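Local coordinates for protein ribosomal silencing factor RsfS (Chromobacterium violaceum, PDB 2ID1) that probably silences translation by binding ribosomal protein uL14 on the large ribosomal subunit and so preventing the two subunits from joining, at residues A[12-17]-A[53-58]; A[20-25]-A[36-41]; A[46-51]-A[87-92]; A[91-96]-A[109-114]. One frame throughout, in Å; residues are numbered along the deposited sequence.

Contact 1. Residues A[12-17]-A[53-58]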
loop_
_atom_site.group_PDB
_atom_site.type_symbol
_atom_site.label_atom_id
_atom_site.label_comp_id
_atom_site.label_asym_id
_atom_site.label_seq_id
_atom_site.Cartn_x
_atom_site.Cartn_y
_atom_site.Cartn_z
ATOM N N GLU A 12 -6.603 -8.824 -0.795
ATOM C CA GLU A 12 -6.432 -10.252 -0.554
ATOM C C GLU A 12 -4.954 -10.596 -0.731
ATOM O O GLU A 12 -4.381 -11.345 0.069
ATOM C CB GLU A 12 -7.290 -11.056 -1.545
ATOM C CG GLU A 12 -7.238 -12.579 -1.353
ATOM C CD GLU A 12 -8.105 -13.346 -2.357
ATOM O OE1 GLU A 12 -7.794 -13.295 -3.572
ATOM O OE2 GLU A 12 -9.093 -13.996 -1.927
ATOM N N ALA A 13 -4.345 -10.033 -1.776
ATOM C CA ALA A 13 -2.929 -10.256 -2.084
ATOM C C ALA A 13 -2.032 -9.829 -0.925
ATOM O O ALA A 13 -1.050 -10.493 -0.611
ATOM C CB ALA A 13 -2.547 -9.491 -3.340
ATOM N N LEU A 14 -2.371 -8.708 -0.303
ATOM C CA LEU A 14 -1.615 -8.218 0.827
ATOM C C LEU A 14 -1.823 -9.172 2.000
ATOM O O LEU A 14 -0.956 -9.307 2.861
ATOM C CB LEU A 14 -2.089 -6.812 1.190
ATOM C CG LEU A 14 -1.768 -5.722 0.164
ATOM C CD1 LEU A 14 -2.738 -4.577 0.286
ATOM C CD2 LEU A 14 -0.340 -5.239 0.367
ATOM N N GLU A 15 -2.975 -9.838 2.034
ATOM C CA GLU A 15 -3.268 -10.782 3.109
ATOM C C GLU A 15 -2.553 -12.123 2.913
ATOM O O GLU A 15 -2.337 -12.860 3.866
ATOM C CB GLU A 15 -4.776 -11.034 3.219
ATOM C CG GLU A 15 -5.622 -9.815 3.540
ATOM C CD GLU A 15 -7.028 -10.195 4.025
ATOM O OE1 GLU A 15 -7.888 -9.291 4.198
ATOM O OE2 GLU A 15 -7.268 -11.406 4.243
ATOM N N ASP A 16 -2.199 -12.449 1.679
ATOM C CA ASP A 16 -1.509 -13.704 1.435
ATOM C C ASP A 16 -0.148 -13.706 2.117
ATOM O O ASP A 16 0.372 -14.769 2.437
ATOM C CB ASP A 16 -1.324 -13.960 -0.065
ATOM C CG ASP A 16 -2.634 -13.914 -0.841
ATOM O OD1 ASP A 16 -3.672 -14.397 -0.316
ATOM O OD2 ASP A 16 -2.612 -13.408 -1.993
ATOM N N ILE A 17 0.439 -12.527 2.323
ATOM C CA ILE A 17 1.737 -12.435 2.990
ATOM C C ILE A 17 1.566 -11.728 4.339
ATOM O O ILE A 17 2.365 -10.887 4.712
ATOM C CB ILE A 17 2.796 -11.655 2.138
ATOM C CG1 ILE A 17 2.659 -11.995 0.648
ATOM C CG2 ILE A 17 4.207 -12.015 2.606
ATOM C CD1 ILE A 17 2.851 -13.463 0.299
ATOM N N ASN A 53 5.459 -7.391 -3.944
ATOM C CA ASN A 53 5.506 -8.343 -5.037
ATOM C C ASN A 53 4.200 -9.080 -5.175
ATOM O O ASN A 53 3.677 -9.230 -6.277
ATOM C CB ASN A 53 6.630 -9.363 -4.852
ATOM C CG ASN A 53 8.008 -8.810 -5.239
ATOM O OD1 ASN A 53 8.140 -8.026 -6.192
ATOM N ND2 ASN A 53 9.042 -9.240 -4.514
ATOM N N SER A 54 3.664 -9.552 -4.059
ATOM C CA SER A 54 2.396 -10.280 -4.089
ATOM C C SER A 54 1.305 -9.445 -4.772
ATOM O O SER A 54 0.530 -9.961 -5.573
ATOM C CB SER A 54 1.966 -10.645 -2.669
ATOM O OG SER A 54 0.838 -11.493 -2.701
ATOM N N VAL A 55 1.244 -8.157 -4.460
ATOM C CA VAL A 55 0.245 -7.316 -5.082
ATOM C C VAL A 55 0.418 -7.253 -6.590
ATOM O O VAL A 55 -0.564 -7.256 -7.327
ATOM C CB VAL A 55 0.287 -5.886 -4.552
ATOM C CG1 VAL A 55 -0.583 -4.980 -5.417
ATOM C CG2 VAL A 55 -0.189 -5.862 -3.119
ATOM N N GLN A 56 1.652 -7.184 -7.068
ATOM C CA GLN A 56 1.844 -7.111 -8.507
ATOM C C GLN A 56 1.542 -8.441 -9.173
ATOM O O GLN A 56 0.809 -8.492 -10.155
ATOM C CB GLN A 56 3.268 -6.684 -8.848
ATOM C CG GLN A 56 3.590 -5.242 -8.555
ATOM C CD GLN A 56 5.037 -4.919 -8.878
ATOM O OE1 GLN A 56 5.474 -5.038 -10.028
ATOM N NE2 GLN A 56 5.795 -4.521 -7.862
ATOM N N VAL A 57 2.086 -9.524 -8.636
ATOM C CA VAL A 57 1.851 -10.828 -9.244
ATOM C C VAL A 57 0.382 -11.232 -9.280
ATOM O O VAL A 57 -0.048 -11.937 -10.194
ATOM C CB VAL A 57 2.634 -11.924 -8.527
ATOM C CG1 VAL A 57 2.422 -13.250 -9.234
ATOM C CG2 VAL A 57 4.099 -11.564 -8.510
ATOM N N LYS A 58 -0.374 -10.777 -8.288
ATOM C CA LYS A 58 -1.797 -11.082 -8.183
ATOM C C LYS A 58 -2.626 -10.293 -9.195
ATOM O O LYS A 58 -3.512 -10.848 -9.848
ATOM C CB LYS A 58 -2.291 -10.779 -6.765
ATOM C CG LYS A 58 -2.691 -12.004 -5.958
ATOM C CD LYS A 58 -4.018 -12.569 -6.427
ATOM C CE LYS A 58 -4.256 -13.951 -5.842
ATOM N NZ LYS A 58 -4.231 -13.938 -4.354
#

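Contact 2. Residues A[20-25]-A[36-41]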
loop_
_atom_site.group_PDB
_atom_site.type_symbol
_atom_site.label_atom_id
_atom_site.label_comp_id
_atom_site.label_asym_id
_atom_site.label_seq_id
_atom_site.Cartn_x
_atom_site.Cartn_y
_atom_site.Cartn_z
ATOM N N LYS A 20 0.014 -6.251 7.731
ATOM C CA LYS A 20 -0.519 -5.647 8.938
ATOM C C LYS A 20 -1.259 -4.334 8.696
ATOM O O LYS A 20 -0.903 -3.563 7.801
ATOM C CB LYS A 20 0.612 -5.418 9.942
ATOM C CG LYS A 20 0.831 -6.571 10.889
ATOM C CD LYS A 20 1.969 -6.278 11.845
ATOM C CE LYS A 20 1.924 -7.218 13.046
ATOM N NZ LYS A 20 3.118 -7.088 13.933
ATOM N N ASP A 21 -2.292 -4.096 9.504
ATOM C CA ASP A 21 -3.095 -2.879 9.434
ATOM C C ASP A 21 -3.439 -2.433 8.022
ATOM O O ASP A 21 -3.202 -1.272 7.657
ATOM C CB ASP A 21 -2.380 -1.727 10.152
ATOM C CG ASP A 21 -2.335 -1.911 11.661
ATOM O OD1 ASP A 21 -3.420 -1.972 12.277
ATOM O OD2 ASP A 21 -1.217 -1.982 12.232
ATOM N N ILE A 22 -4.006 -3.345 7.238
ATOM C CA ILE A 22 -4.390 -3.035 5.862
ATOM C C ILE A 22 -5.650 -2.156 5.827
ATOM O O ILE A 22 -6.657 -2.480 6.454
ATOM C CB ILE A 22 -4.650 -4.324 5.072
ATOM C CG1 ILE A 22 -3.407 -5.210 5.102
ATOM C CG2 ILE A 22 -5.018 -3.987 3.641
ATOM C CD1 ILE A 22 -3.580 -6.538 4.401
ATOM N N ILE A 23 -5.590 -1.048 5.095
ATOM C CA ILE A 23 -6.733 -0.151 5.014
ATOM C C ILE A 23 -7.035 0.288 3.588
ATOM O O ILE A 23 -6.144 0.323 2.739
ATOM C CB ILE A 23 -6.515 1.109 5.846
ATOM C CG1 ILE A 23 -5.579 2.066 5.106
ATOM C CG2 ILE A 23 -5.914 0.728 7.192
ATOM C CD1 ILE A 23 -5.472 3.415 5.753
ATOM N N GLU A 24 -8.295 0.639 3.341
ATOM C CA GLU A 24 -8.729 1.066 2.021
ATOM C C GLU A 24 -9.445 2.410 2.115
ATOM O O GLU A 24 -10.447 2.523 2.810
ATOM C CB GLU A 24 -9.671 0.018 1.421
ATOM C CG GLU A 24 -9.842 0.127 -0.088
ATOM C CD GLU A 24 -10.984 -0.724 -0.622
ATOM O OE1 GLU A 24 -11.055 -1.931 -0.295
ATOM O OE2 GLU A 24 -11.819 -0.186 -1.378
ATOM N N LEU A 25 -8.927 3.427 1.428
ATOM C CA LEU A 25 -9.543 4.758 1.440
ATOM C C LEU A 25 -10.154 5.113 0.090
ATOM O O LEU A 25 -9.614 4.771 -0.959
ATOM C CB LEU A 25 -8.526 5.834 1.822
ATOM C CG LEU A 25 -8.061 5.836 3.279
ATOM C CD1 LEU A 25 -7.041 6.946 3.475
ATOM C CD2 LEU A 25 -9.248 6.029 4.216
ATOM N N ARG A 36 -9.509 4.419 -5.456
ATOM C CA ARG A 36 -9.270 3.711 -4.209
ATOM C C ARG A 36 -7.781 3.581 -3.903
ATOM O O ARG A 36 -6.972 3.332 -4.793
ATOM C CB ARG A 36 -9.916 2.328 -4.274
ATOM C CG ARG A 36 -10.814 2.033 -3.091
ATOM C CD ARG A 36 -12.300 1.976 -3.462
ATOM N NE ARG A 36 -12.795 3.157 -4.175
ATOM C CZ ARG A 36 -14.086 3.394 -4.409
ATOM N NH1 ARG A 36 -15.006 2.535 -3.979
ATOM N NH2 ARG A 36 -14.463 4.472 -5.093
HETATM N N MSE A 37 -7.431 3.768 -2.637
HETATM C CA MSE A 37 -6.051 3.672 -2.176
HETATM C C MSE A 37 -5.972 2.658 -1.052
HETATM O O MSE A 37 -6.900 2.525 -0.265
HETATM C CB MSE A 37 -5.557 5.009 -1.644
HETATM C CG MSE A 37 -4.216 4.890 -0.952
HETATM SE SE MSE A 37 -3.426 6.572 -0.441
HETATM C CE MSE A 37 -2.705 7.120 -2.175
ATOM N N ILE A 38 -4.852 1.961 -0.960
ATOM C CA ILE A 38 -4.679 0.957 0.080
ATOM C C ILE A 38 -3.324 1.136 0.749
ATOM O O ILE A 38 -2.319 1.348 0.077
ATOM C CB ILE A 38 -4.756 -0.457 -0.510
ATOM C CG1 ILE A 38 -6.077 -0.633 -1.250
ATOM C CG2 ILE A 38 -4.606 -1.487 0.590
ATOM C CD1 ILE A 38 -6.191 -1.939 -1.970
ATOM N N VAL A 39 -3.296 1.047 2.070
ATOM C CA VAL A 39 -2.050 1.201 2.798
ATOM C C VAL A 39 -1.880 0.033 3.758
ATOM O O VAL A 39 -2.653 -0.101 4.704
ATOM C CB VAL A 39 -2.041 2.496 3.628
ATOM C CG1 VAL A 39 -0.766 2.576 4.449
ATOM C CG2 VAL A 39 -2.190 3.706 2.722
ATOM N N ALA A 40 -0.889 -0.822 3.519
ATOM C CA ALA A 40 -0.659 -1.952 4.412
ATOM C C ALA A 40 0.742 -1.848 4.989
ATOM O O ALA A 40 1.621 -1.217 4.402
ATOM C CB ALA A 40 -0.844 -3.274 3.668
ATOM N N THR A 41 0.944 -2.473 6.143
ATOM C CA THR A 41 2.237 -2.434 6.828
ATOM C C THR A 41 3.053 -3.720 6.760
ATOM O O THR A 41 2.513 -4.812 6.880
ATOM C CB THR A 41 2.044 -2.098 8.314
ATOM O OG1 THR A 41 1.354 -0.848 8.436
ATOM C CG2 THR A 41 3.386 -1.995 9.023
#

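Contact 3. Residues A[46-51]-A[87-92]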
loop_
_atom_site.group_PDB
_atom_site.type_symbol
_atom_site.label_atom_id
_atom_site.label_comp_id
_atom_site.label_asym_id
_atom_site.label_seq_id
_atom_site.Cartn_x
_atom_site.Cartn_y
_atom_site.Cartn_z
ATOM N N ARG A 46 11.950 -7.236 3.924
ATOM C CA ARG A 46 11.649 -8.507 3.309
ATOM C C ARG A 46 10.151 -8.638 3.155
ATOM O O ARG A 46 9.656 -8.914 2.063
ATOM C CB ARG A 46 12.203 -9.650 4.160
ATOM C CG ARG A 46 13.706 -9.558 4.284
ATOM C CD ARG A 46 14.326 -10.695 5.060
ATOM N NE ARG A 46 14.100 -10.667 6.511
ATOM C CZ ARG A 46 14.325 -9.628 7.313
ATOM N NH1 ARG A 46 14.102 -9.743 8.617
ATOM N NH2 ARG A 46 14.742 -8.471 6.823
ATOM N N GLN A 47 9.417 -8.419 4.238
ATOM C CA GLN A 47 7.970 -8.546 4.167
ATOM C C GLN A 47 7.358 -7.457 3.303
ATOM O O GLN A 47 6.411 -7.692 2.566
ATOM C CB GLN A 47 7.340 -8.472 5.557
ATOM C CG GLN A 47 6.003 -9.205 5.628
ATOM C CD GLN A 47 5.067 -8.650 6.677
ATOM O OE1 GLN A 47 5.497 -8.215 7.746
ATOM N NE2 GLN A 47 3.774 -8.681 6.384
ATOM N N VAL A 48 7.891 -6.255 3.409
ATOM C CA VAL A 48 7.371 -5.169 2.632
ATOM C C VAL A 48 7.487 -5.448 1.150
ATOM O O VAL A 48 6.537 -5.253 0.402
ATOM C CB VAL A 48 8.121 -3.902 2.934
ATOM C CG1 VAL A 48 7.608 -2.776 2.052
ATOM C CG2 VAL A 48 7.938 -3.565 4.397
ATOM N N LYS A 49 8.667 -5.890 0.732
ATOM C CA LYS A 49 8.920 -6.196 -0.659
ATOM C C LYS A 49 8.102 -7.391 -1.120
ATOM O O LYS A 49 7.718 -7.468 -2.285
ATOM C CB LYS A 49 10.410 -6.448 -0.863
ATOM C CG LYS A 49 11.242 -5.170 -0.809
ATOM C CD LYS A 49 12.715 -5.423 -0.445
ATOM C CE LYS A 49 13.491 -6.105 -1.561
ATOM N NZ LYS A 49 14.865 -6.393 -1.070
ATOM N N ALA A 50 7.829 -8.319 -0.206
ATOM C CA ALA A 50 7.032 -9.502 -0.528
ATOM C C ALA A 50 5.574 -9.088 -0.719
ATOM O O ALA A 50 4.891 -9.573 -1.613
ATOM C CB ALA A 50 7.143 -10.534 0.590
ATOM N N LEU A 51 5.104 -8.193 0.140
ATOM C CA LEU A 51 3.741 -7.697 0.050
ATOM C C LEU A 51 3.624 -6.945 -1.283
ATOM O O LEU A 51 2.651 -7.123 -2.019
ATOM C CB LEU A 51 3.430 -6.762 1.231
ATOM C CG LEU A 51 3.334 -7.370 2.644
ATOM C CD1 LEU A 51 3.491 -6.280 3.684
ATOM C CD2 LEU A 51 2.007 -8.104 2.818
ATOM N N VAL A 87 -1.630 0.826 -4.390
ATOM C CA VAL A 87 -1.309 0.217 -3.092
ATOM C C VAL A 87 -0.008 0.744 -2.508
ATOM O O VAL A 87 0.996 0.851 -3.212
ATOM C CB VAL A 87 -1.153 -1.324 -3.186
ATOM C CG1 VAL A 87 -0.775 -1.887 -1.829
ATOM C CG2 VAL A 87 -2.439 -1.958 -3.671
ATOM N N HIS A 88 -0.052 1.064 -1.217
ATOM C CA HIS A 88 1.102 1.543 -0.473
ATOM C C HIS A 88 1.485 0.515 0.583
ATOM O O HIS A 88 0.688 0.200 1.471
ATOM C CB HIS A 88 0.809 2.850 0.243
ATOM C CG HIS A 88 0.865 4.051 -0.639
ATOM N ND1 HIS A 88 -0.173 4.419 -1.460
ATOM C CD2 HIS A 88 1.841 4.971 -0.825
ATOM C CE1 HIS A 88 0.156 5.519 -2.115
ATOM N NE2 HIS A 88 1.374 5.873 -1.748
ATOM N N VAL A 89 2.703 -0.011 0.476
ATOM C CA VAL A 89 3.219 -0.975 1.439
ATOM C C VAL A 89 4.399 -0.268 2.078
ATOM O O VAL A 89 5.331 0.133 1.381
ATOM C CB VAL A 89 3.691 -2.242 0.748
ATOM C CG1 VAL A 89 4.125 -3.254 1.776
ATOM C CG2 VAL A 89 2.582 -2.794 -0.112
HETATM N N MSE A 90 4.357 -0.090 3.395
HETATM C CA MSE A 90 5.443 0.610 4.065
HETATM C C MSE A 90 5.746 0.129 5.484
HETATM O O MSE A 90 4.904 -0.481 6.139
HETATM C CB MSE A 90 5.142 2.102 4.052
HETATM C CG MSE A 90 3.685 2.448 4.338
HETATM SE SE MSE A 90 3.237 4.349 4.027
HETATM C CE MSE A 90 1.542 4.097 3.108
ATOM N N LEU A 91 6.971 0.370 5.943
ATOM C CA LEU A 91 7.376 -0.022 7.293
ATOM C C LEU A 91 6.606 0.788 8.320
ATOM O O LEU A 91 6.309 1.962 8.099
ATOM C CB LEU A 91 8.849 0.243 7.491
ATOM C CG LEU A 91 9.797 -0.713 6.793
ATOM C CD1 LEU A 91 11.143 -0.047 6.626
ATOM C CD2 LEU A 91 9.910 -1.981 7.604
ATOM N N PRO A 92 6.321 0.189 9.483
ATOM C CA PRO A 92 5.574 0.858 10.556
ATOM C C PRO A 92 6.066 2.276 10.874
ATOM O O PRO A 92 5.267 3.224 10.927
ATOM C CB PRO A 92 5.734 -0.098 11.737
ATOM C CG PRO A 92 7.058 -0.752 11.461
ATOM C CD PRO A 92 6.977 -1.027 9.990
#

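Contact 4. Residues A[91-96]-A[109-114]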
loop_
_atom_site.group_PDB
_atom_site.type_symbol
_atom_site.label_atom_id
_atom_site.label_comp_id
_atom_site.label_asym_id
_atom_site.label_seq_id
_atom_site.Cartn_x
_atom_site.Cartn_y
_atom_site.Cartn_z
ATOM N N LEU A 91 6.971 0.370 5.943
ATOM C CA LEU A 91 7.376 -0.022 7.293
ATOM C C LEU A 91 6.606 0.788 8.320
ATOM O O LEU A 91 6.309 1.962 8.099
ATOM C CB LEU A 91 8.849 0.243 7.491
ATOM C CG LEU A 91 9.797 -0.713 6.793
ATOM C CD1 LEU A 91 11.143 -0.047 6.626
ATOM C CD2 LEU A 91 9.910 -1.981 7.604
ATOM N N PRO A 92 6.321 0.189 9.483
ATOM C CA PRO A 92 5.574 0.858 10.556
ATOM C C PRO A 92 6.066 2.276 10.874
ATOM O O PRO A 92 5.267 3.224 10.927
ATOM C CB PRO A 92 5.734 -0.098 11.737
ATOM C CG PRO A 92 7.058 -0.752 11.461
ATOM C CD PRO A 92 6.977 -1.027 9.990
ATOM N N ALA A 93 7.380 2.415 11.083
ATOM C CA ALA A 93 7.995 3.719 11.377
ATOM C C ALA A 93 7.820 4.678 10.199
ATOM O O ALA A 93 7.685 5.885 10.390
ATOM C CB ALA A 93 9.480 3.546 11.691
ATOM N N VAL A 94 7.829 4.136 8.985
ATOM C CA VAL A 94 7.660 4.956 7.804
ATOM C C VAL A 94 6.214 5.404 7.679
ATOM O O VAL A 94 5.940 6.595 7.509
ATOM C CB VAL A 94 8.071 4.209 6.533
ATOM C CG1 VAL A 94 7.861 5.100 5.310
ATOM C CG2 VAL A 94 9.528 3.803 6.639
ATOM N N ARG A 95 5.279 4.465 7.772
ATOM C CA ARG A 95 3.864 4.819 7.672
ATOM C C ARG A 95 3.546 5.941 8.664
ATOM O O ARG A 95 3.038 6.991 8.276
ATOM C CB ARG A 95 3.009 3.592 7.954
ATOM C CG ARG A 95 1.531 3.773 7.725
ATOM C CD ARG A 95 0.876 2.408 7.786
ATOM N NE ARG A 95 -0.560 2.419 7.565
ATOM C CZ ARG A 95 -1.291 1.318 7.424
ATOM N NH1 ARG A 95 -2.599 1.397 7.239
ATOM N NH2 ARG A 95 -0.722 0.127 7.461
ATOM N N ASP A 96 3.872 5.726 9.935
ATOM C CA ASP A 96 3.627 6.727 10.965
ATOM C C ASP A 96 4.267 8.091 10.654
ATOM O O ASP A 96 3.655 9.128 10.893
ATOM C CB ASP A 96 4.133 6.217 12.322
ATOM C CG ASP A 96 4.659 7.349 13.227
ATOM O OD1 ASP A 96 3.873 8.245 13.606
ATOM O OD2 ASP A 96 5.871 7.339 13.555
ATOM N N PRO A 109 -2.733 3.734 11.883
ATOM C CA PRO A 109 -2.761 2.748 12.974
ATOM C C PRO A 109 -1.754 3.069 14.080
ATOM O O PRO A 109 -0.688 3.619 13.810
ATOM C CB PRO A 109 -2.462 1.432 12.258
ATOM C CG PRO A 109 -1.592 1.860 11.117
ATOM C CD PRO A 109 -2.265 3.125 10.626
ATOM N N SER A 110 -2.108 2.745 15.321
ATOM C CA SER A 110 -1.236 3.000 16.465
ATOM C C SER A 110 0.187 2.513 16.202
ATOM O O SER A 110 0.383 1.464 15.600
ATOM C CB SER A 110 -1.782 2.297 17.712
ATOM O OG SER A 110 -0.856 2.368 18.788
ATOM N N PHE A 111 1.181 3.278 16.641
ATOM C CA PHE A 111 2.563 2.864 16.449
ATOM C C PHE A 111 3.210 2.667 17.815
ATOM O O PHE A 111 3.103 1.592 18.421
ATOM C CB PHE A 111 3.347 3.917 15.654
ATOM C CG PHE A 111 4.785 3.529 15.365
ATOM C CD1 PHE A 111 5.782 4.502 15.320
ATOM C CD2 PHE A 111 5.144 2.196 15.141
ATOM C CE1 PHE A 111 7.113 4.165 15.052
ATOM C CE2 PHE A 111 6.478 1.846 14.869
ATOM C CZ PHE A 111 7.461 2.834 14.831
ATOM N N ALA A 112 3.869 3.720 18.291
ATOM C CA ALA A 112 4.562 3.714 19.577
ATOM C C ALA A 112 5.560 2.559 19.707
ATOM O O ALA A 112 5.384 1.652 20.537
ATOM C CB ALA A 112 3.550 3.674 20.732
ATOM N N VAL A 113 6.603 2.593 18.878
ATOM C CA VAL A 113 7.645 1.564 18.906
ATOM C C VAL A 113 9.029 2.186 18.676
ATOM O O VAL A 113 10.047 1.627 19.092
ATOM C CB VAL A 113 7.401 0.468 17.831
ATOM C CG1 VAL A 113 8.398 -0.676 18.025
ATOM C CG2 VAL A 113 5.964 -0.041 17.910
ATOM N N GLY A 114 9.049 3.344 18.015
ATOM C CA GLY A 114 10.301 4.028 17.736
ATOM C C GLY A 114 10.409 4.536 16.307
ATOM O O GLY A 114 10.202 3.772 15.355
#

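Contact 1. Residues A[12-17]-A[53-58]
Ser54 faces the last turn of helix 3-16, and its hydroxyl gives a hydrogen bond to the backbone O of Ala13 (OG to O 3.0 Å). The serine torsion, with OG anti to the backbone N (chi1 -172°), swings the hydroxyl toward that helix; the donor stands 38° out of the Ala13 carbonyl plane. The CB of the same serine rests 3.6 Å from Ile17 CG1. One residue on, Val55 sends CG2 down to the isopropyl end of Leu14, 3.5 Å from CD2, beneath the point where the two helices approach most closely, at Ala13. This is a helix-helix pair lying on one face of a sheet: the short segments run at 132° with their axes 8.2 Å apart, and Leu14 and Val55 both reach on to Val87 of strand 85-90. Lys58 lies at the outer edge one turn later. Its CG passes 3.6 Å from Ala13 CB, and bends at chi2 and chi4 carry the ammonium across the ends of two acids. NZ meets Asp16 OD2 on the syn side, somewhat out of the carboxylate plane, at 2.9 Å in a salt bridge, while Glu12 OE1 is a long second partner at 3.7 Å, making a three-residue charge network.

Contact 2. Residues A[20-25]-A[36-41]
Ile22 reaches across to Ala40 with CG1, 3.5 Å from the alanine CB, while its CG2 lies 4.0 Å from Ile38 CG2; the two isoleucines cross obliquely. The backbones beside these side chains form an antiparallel ladder in which Lys20-Thr41, Ile23-Val39 and Leu25-Met37 are hydrogen-bonded pairs and Glu24-Ile38 is a non-hydrogen-bonded one. A beta bulge between Lys20 and Ile23 shifts the register by one residue, and beside it Ile23 N reaches Val39 O from well above the carbonyl plane, 42° out. On the other face Ile23 and Val39 lie side by side, Ile23 CG1 3.9 Å from Val39 CB. Glu24 OE2 lies against Arg36 CG and CD, near the guanidinium plane, with NE 4.5 Å away and so beyond a salt bridge; Arg36 instead pairs through NH2 with Asp26. The opposite end is the loose, solvent side: Lys20 and Asp21 are exposed, and the lysine runs its extended chain away from Thr41. The hairpin forms one side of the sheet, with strand 22-26 outermost and strand 36-41 bonded in parallel to strand 85-90. Helix 3-16 covers Ile22 and Ile38, whereas Arg95 of helix 92-98 packs on Ile23 and Val39.

Contact 3. Residues A[46-51]-A[87-92]
Val48 and Val89 meet in a buried contact of apolar side chains, where the first half of helix 45-61 lies over the end of strand 85-90. The segments run nearly antiparallel, at 166°, with their axes 7.9 Å apart. Val89 points at the helix, and its CG1 meets both Val48 and Leu51. Trans to its own N (chi1 -176°), this methyl lodges between those two residues, one turn apart on the same side of the helix. On one hand it lies 3.5 Å from Val48 CG1, the two valines sliding past each other in opposite directions. On the other it meets Leu51, at 3.6 Å from CB, with CD1 of the same leucine equally near, so that the leucine flanks it with both the root and one branch of its side chain. The backbone O of Val48 also passes close to Val89 CG1. The second methyl of Val48 serves the chain beyond the strand: its CG2 lies 4.1 Å from Leu91 CD2, where that residue takes the N-cap position of helix 92-98 and its side chain crosses that of Val48 at about a right angle. Met90 turns the other way, to the face of the sheet that carries Val39, as the alternation of a strand requires. Leu14 of helix 3-16 reaches Val89 as well, and Val48 also touches Val78 on edge strand 77-82, through which the chain passes from helix 45-61 to strand 85-90. The arrangement is an alpha/beta layer: helices 3-16 and 45-61 pack on one face of a mixed four-strand sheet whose central pair, 36-41 and 85-90, is parallel.

Contact 4. Residues A[91-96]-A[109-114]
Arg95 NE, salt-bridged to Glu101, lies 3.6 Å from CD of Pro109, whose ring covers one face of the guanidinium. Pro109 CG stands 3.7 Å above the plane, over its centre, and the two side chains cross at about a right angle. Further hydrogen bonds from NH2 to Thr41 OG1 and from NH1 to Asp21 O hold the group. Trans at chi1 (-173°) and extended to NE, the arginine chain spans from the helix to the hairpin. The helix itself begins here: Leu91 is its N-cap, Pro92 opens the first turn, and Arg95 N binds Leu91 O at 2.7 Å. Phe111, in the irregular C-terminal chain, lays its ring against that first turn. Pro92 O stands over one ring face and Val113 N over the opposite one, so the ring is sandwiched between the helix and its own chain. Phe111 CE2 meets Pro92 CB at 3.8 Å, and its CZ approaches Ala93 CA obliquely at 3.6 Å. Beside CD1, Asp96 OD2 also comes in obliquely, its carboxylate plane turned 35° from the ring. Farther along, the poorly ordered Gly114 brings its O to within 3.7 Å of Ala93 CB.

Overall arrangement
Contact 3 is buried, contacts 1 and 2 are partly so, and contact 4 lies at the surface, its centre about 14 Å from the centre of the chain. Contacts 1 and 3 share helix 45-61, and Leu14 ties contact 1 to both contact 2 and contact 3 on the same face of the sheet. Chemistry follows position: aliphatic side chains in contact 3, a backbone ladder with apolar faces in contact 2, a hydroxyl and a charged rim added to the apolar floor of contact 1, and ring packing beside a bonded guanidinium in contact 4. Arg95 joins contact 4 to contact 2 on the other face, while contacts 3 and 4 share Leu91 and Pro92.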